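CRISPR-associated protein, Cse1 family (PDB 4H3T) is a Cse1-family protein that probably serves as the large subunit of a type I-E CRISPR Cascade complex, which recognises invading DNA. Local coordinates at residues Asp290-Ala293 and Ala294-Asp298; Asp478-Glu481 and Arg482-Ala485. The protein carries 1 engineered substitution. All blocks are in the same frame, centred on the assembly; numbering follows the deposited sequence.

In the fold
Both contacts are local, each built within the first turns of a helix and each with an aspartate side chain capping backbone N-H groups, two in contact 1 and one in contact 2. Contact 1 takes in the whole of the short helix 291-297, partly buried, its centre about 18 Å from that of the chain; contact 2 opens the long helix 481-504 at the surface, its centre about 31 Å from the chain's. No element is common to the two, and their nearest atoms stay about 28 Å apart. Alanines and a valine are buried in contact 1 while its arginines lie nearer the surface, two of them against aromatic rings, whereas contact 2 sets a proline and a leucine against the fold and leaves most of its charged residues exposed.

Contact 1 of 2, residues Asp290-Ala293 and Ala294-Asp298; sequences DRRA and ARDVD
A capped short helix is formed here, 291-297, with Asp290 at the N-cap and Ala294 closing the first turn onto it. Ala294 N gives its hydrogen to Asp290 O at 3.0 Å, and Ala294 CB rests 3.5 Å from Arg291 O. The cap itself is made by Asp290 OD1, which accepts from Ala293 N at 3.1 Å in a nearly straight bond (170°) that arrives from above the carboxylate plane, and more weakly from Arg292 N. Arg292 NH1 adds a salt bridge to Asp290 OD1 at 3.5 Å; with the oxygen off the plane of the guanidinium, the pairing is electrostatic and uses no N-H. The other terminal nitrogen, Arg292 NH2, stands 4.2 Å from Asp296 OD2, opposite charges beyond salt-bridge range. Ala293 O accepts weakly from both Asp296 N and Val297 N, and Asp298 N closes the last turn onto Ala294 O. With Val297 CG1 anti to the backbone N (chi1 174°), the other branch, CG2, lies beside that N and meets Ala293 O at 3.3 Å. Ala293 packs on Ala250 and Pro251, and Val297 on helix 254-257. Arg291 forms a cation-pi contact with Trp199, Arg295 another with Tyr315 of strand 312-317, and Asp298, just past the helix, bridges to Arg58 of helix 52-68.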
loop_
_atom_site.group_PDB
_atom_site.type_symbol
_atom_site.label_atom_id
_atom_site.label_comp_id
_atom_site.label_asym_id
_atom_site.label_seq_id
_atom_site.Cartn_x
_atom_site.Cartn_y
_atom_site.Cartn_z
ATOM N N ASP A 290 13.311 -12.054 8.261
ATOM C CA ASP A 290 14.416 -12.364 7.338
ATOM C C ASP A 290 13.957 -11.942 5.930
ATOM O O ASP A 290 13.011 -12.504 5.379
ATOM C CB ASP A 290 14.741 -13.850 7.423
ATOM C CG ASP A 290 15.915 -14.268 6.557
ATOM O OD1 ASP A 290 15.955 -13.861 5.386
ATOM O OD2 ASP A 290 16.764 -15.034 7.044
ATOM N N ARG A 291 14.562 -10.877 5.418
ATOM C CA ARG A 291 14.134 -10.221 4.175
ATOM C C ARG A 291 14.331 -11.102 2.931
ATOM O O ARG A 291 13.476 -11.047 2.028
ATOM C CB ARG A 291 14.842 -8.867 4.020
ATOM C CG ARG A 291 14.423 -7.884 5.140
ATOM C CD ARG A 291 15.215 -6.585 5.133
ATOM N NE ARG A 291 14.591 -5.607 6.046
ATOM C CZ ARG A 291 14.870 -4.308 6.090
ATOM N NH1 ARG A 291 15.741 -3.780 5.249
ATOM N NH2 ARG A 291 14.270 -3.527 6.965
ATOM N N ARG A 292 15.342 -12.007 2.950
ATOM C CA ARG A 292 15.556 -12.967 1.856
ATOM C C ARG A 292 14.423 -13.960 1.811
ATOM O O ARG A 292 13.865 -14.212 0.741
ATOM C CB ARG A 292 16.896 -13.715 2.031
ATOM C CG ARG A 292 17.237 -14.710 0.915
ATOM C CD ARG A 292 17.729 -16.075 1.401
ATOM N NE ARG A 292 16.644 -17.059 1.579
ATOM C CZ ARG A 292 16.135 -17.484 2.741
ATOM N NH1 ARG A 292 16.594 -17.004 3.902
ATOM N NH2 ARG A 292 15.157 -18.386 2.754
ATOM N N ALA A 293 14.060 -14.530 2.977
ATOM C CA ALA A 293 12.945 -15.471 3.039
ATOM C C ALA A 293 11.597 -14.801 2.712
ATOM O O ALA A 293 10.754 -15.443 2.118
ATOM C CB ALA A 293 12.879 -16.117 4.423
ATOM N N ALA A 294 11.394 -13.493 3.052
ATOM C CA ALA A 294 10.121 -12.795 2.784
ATOM C C ALA A 294 9.778 -12.767 1.289
ATOM O O ALA A 294 8.606 -12.866 0.915
ATOM C CB ALA A 294 10.189 -11.347 3.320
ATOM N N ARG A 295 10.807 -12.626 0.437
ATOM C CA ARG A 295 10.634 -12.560 -1.002
ATOM C C ARG A 295 9.990 -13.864 -1.529
ATOM O O ARG A 295 9.103 -13.810 -2.387
ATOM C CB ARG A 295 11.972 -12.217 -1.662
ATOM C CG ARG A 295 12.001 -12.459 -3.118
ATOM C CD ARG A 295 13.172 -11.760 -3.767
ATOM N NE ARG A 295 13.237 -12.145 -5.164
ATOM C CZ ARG A 295 13.765 -13.267 -5.653
ATOM N NH1 ARG A 295 14.313 -14.170 -4.842
ATOM N NH2 ARG A 295 13.771 -13.484 -6.952
ATOM N N ASP A 296 10.343 -14.992 -0.956
ATOM C CA ASP A 296 9.737 -16.269 -1.353
ATOM C C ASP A 296 8.315 -16.423 -0.854
ATOM O O ASP A 296 7.546 -17.167 -1.440
ATOM C CB ASP A 296 10.562 -17.444 -0.813
ATOM C CG ASP A 296 11.966 -17.588 -1.441
ATOM O OD1 ASP A 296 12.174 -17.087 -2.587
ATOM O OD2 ASP A 296 12.855 -18.173 -0.778
ATOM N N VAL A 297 7.978 -15.812 0.268
ATOM C CA VAL A 297 6.701 -16.034 0.917
ATOM C C VAL A 297 5.563 -15.110 0.469
ATOM O O VAL A 297 4.427 -15.556 0.326
ATOM C CB VAL A 297 6.912 -15.889 2.455
ATOM C CG1 VAL A 297 5.599 -15.961 3.230
ATOM C CG2 VAL A 297 7.900 -16.943 2.975
ATOM N N ASP A 298 5.847 -13.827 0.376
ATOM C CA ASP A 298 4.832 -12.773 0.401
ATOM C C ASP A 298 4.278 -12.392 -0.970
ATOM O O ASP A 298 5.014 -11.881 -1.813
ATOM C CB ASP A 298 5.446 -11.566 1.087
ATOM C CG ASP A 298 4.483 -10.482 1.586
ATOM O OD1 ASP A 298 3.339 -10.404 1.079
ATOM O OD2 ASP A 298 4.886 -9.704 2.447
#

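Contact 2 of 2, residues Asp478-Glu481 and Arg482-Ala485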
loop_
_atom_site.group_PDB
_atom_site.type_symbol
_atom_site.label_atom_id
_atom_site.label_comp_id
_atom_site.label_asym_id
_atom_site.label_seq_id
_atom_site.Cartn_x
_atom_site.Cartn_y
_atom_site.Cartn_z
ATOM N N ASP A 478 -10.859 -4.349 -28.169
ATOM C CA ASP A 478 -10.107 -5.266 -29.041
ATOM C C ASP A 478 -9.071 -4.430 -29.789
ATOM O O ASP A 478 -7.887 -4.575 -29.522
ATOM C CB ASP A 478 -11.090 -6.010 -29.962
ATOM C CG ASP A 478 -10.485 -6.966 -31.008
ATOM O OD1 ASP A 478 -11.203 -7.280 -32.031
ATOM O OD2 ASP A 478 -9.323 -7.428 -30.797
ATOM N N ASP A 479 -9.498 -3.452 -30.563
ATOM C CA ASP A 479 -8.570 -2.558 -31.283
ATOM C C ASP A 479 -8.094 -1.405 -30.396
ATOM O O ASP A 479 -8.717 -0.348 -30.333
ATOM C CB ASP A 479 -9.193 -1.993 -32.579
ATOM C CG ASP A 479 -8.182 -1.215 -33.455
ATOM O OD1 ASP A 479 -7.008 -1.004 -32.993
ATOM O OD2 ASP A 479 -8.552 -0.827 -34.597
ATOM N N LEU A 480 -6.907 -1.575 -29.827
ATOM C CA LEU A 480 -6.320 -0.635 -28.886
ATOM C C LEU A 480 -5.727 0.607 -29.575
ATOM O O LEU A 480 -5.296 1.512 -28.886
ATOM C CB LEU A 480 -5.261 -1.341 -28.015
ATOM C CG LEU A 480 -5.837 -2.462 -27.144
ATOM C CD1 LEU A 480 -4.794 -3.480 -26.833
ATOM C CD2 LEU A 480 -6.473 -1.926 -25.875
ATOM N N GLU A 481 -5.762 0.703 -30.905
ATOM C CA GLU A 481 -5.297 1.921 -31.573
ATOM C C GLU A 481 -6.283 3.104 -31.317
ATOM O O GLU A 481 -5.888 4.255 -31.321
ATOM C CB GLU A 481 -5.122 1.696 -33.106
ATOM C CG GLU A 481 -3.787 2.226 -33.605
ATOM C CD GLU A 481 -2.682 1.184 -33.570
ATOM O OE1 GLU A 481 -2.255 0.742 -34.665
ATOM O OE2 GLU A 481 -2.307 0.744 -32.456
ATOM N N ARG A 482 -7.555 2.809 -31.073
ATOM C CA ARG A 482 -8.582 3.827 -30.826
ATOM C C ARG A 482 -8.356 4.533 -29.485
ATOM O O ARG A 482 -8.168 5.741 -29.499
ATOM C CB ARG A 482 -9.954 3.160 -30.909
ATOM C CG ARG A 482 -11.134 4.091 -30.907
ATOM C CD ARG A 482 -12.391 3.258 -31.142
ATOM N NE ARG A 482 -12.343 2.486 -32.398
ATOM C CZ ARG A 482 -12.745 2.914 -33.595
ATOM N NH1 ARG A 482 -13.245 4.138 -33.743
ATOM N NH2 ARG A 482 -12.650 2.120 -34.656
ATOM N N PRO A 483 -8.256 3.846 -28.330
ATOM C CA PRO A 483 -8.012 4.587 -27.086
ATOM C C PRO A 483 -6.649 5.322 -27.083
ATOM O O PRO A 483 -6.504 6.352 -26.434
ATOM C CB PRO A 483 -8.110 3.501 -26.018
ATOM C CG PRO A 483 -7.882 2.196 -26.737
ATOM C CD PRO A 483 -8.507 2.419 -28.047
ATOM N N ARG A 484 -5.670 4.806 -27.837
ATOM C CA ARG A 484 -4.344 5.431 -28.020
ATOM C C ARG A 484 -4.552 6.806 -28.693
ATOM O O ARG A 484 -4.128 7.823 -28.150
ATOM C CB ARG A 484 -3.460 4.487 -28.875
ATOM C CG ARG A 484 -2.021 4.894 -29.046
ATOM C CD ARG A 484 -1.237 3.819 -29.816
ATOM N NE ARG A 484 -0.723 2.720 -28.973
ATOM C CZ ARG A 484 0.414 2.724 -28.287
ATOM N NH1 ARG A 484 1.202 3.787 -28.297
ATOM N NH2 ARG A 484 0.795 1.649 -27.626
ATOM N N ALA A 485 -5.335 6.852 -29.803
ATOM C CA ALA A 485 -5.666 8.107 -30.484
ATOM C C ALA A 485 -6.556 9.033 -29.589
ATOM O O ALA A 485 -6.322 10.254 -29.532
ATOM C CB ALA A 485 -6.327 7.827 -31.838
#
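Glu481 and Arg484, one turn apart at the start of helix 481-504, pass each other at a slant with the carboxylate and guanidinium planes 86° apart. Glu481 OE2 remains 4.3 Å from Arg484 NE and stands off the flat face of the guanidinium group's plane, a charge attraction and not a hydrogen bond. Arg484 sends CG anti to its own N (chi1 -174°) and bends at chi3, a course that leads its tip away to Asp404 of helix 397-415, a salt bridge, and to the carbonyl of Phe532.

Pro483 sits differently: its ring lies against the carbonyl of Leu480, with CG 3.4 Å from Leu480 O, and Pro483 CG meets Leu480 CD2 at 4.4 Å. Leu480 also touches Ala397, and Pro483 packs on Leu474 and Ile477, the loop leading in from helix 445-473. A glycine in place of Pro483 would probably leave Leu480 and Leu474 facing a gap and let the first turn flex more readily.

Ahead of the helix, Asp479 OD1 caps Glu481 N at 3.0 Å, approached from above the carboxylate plane, while Asp479 O takes a weak bond from Arg482 N. Glu481 O accepts from Ala485 N at 3.1 Å. With the acidic side chains of Asp479 and Glu481 at the N-terminal end, where the helix dipole is positive, their negative charge probably favours the helix start, and Glu481 gives Arg484 a second, weaker electrostatic neighbour beside Asp404.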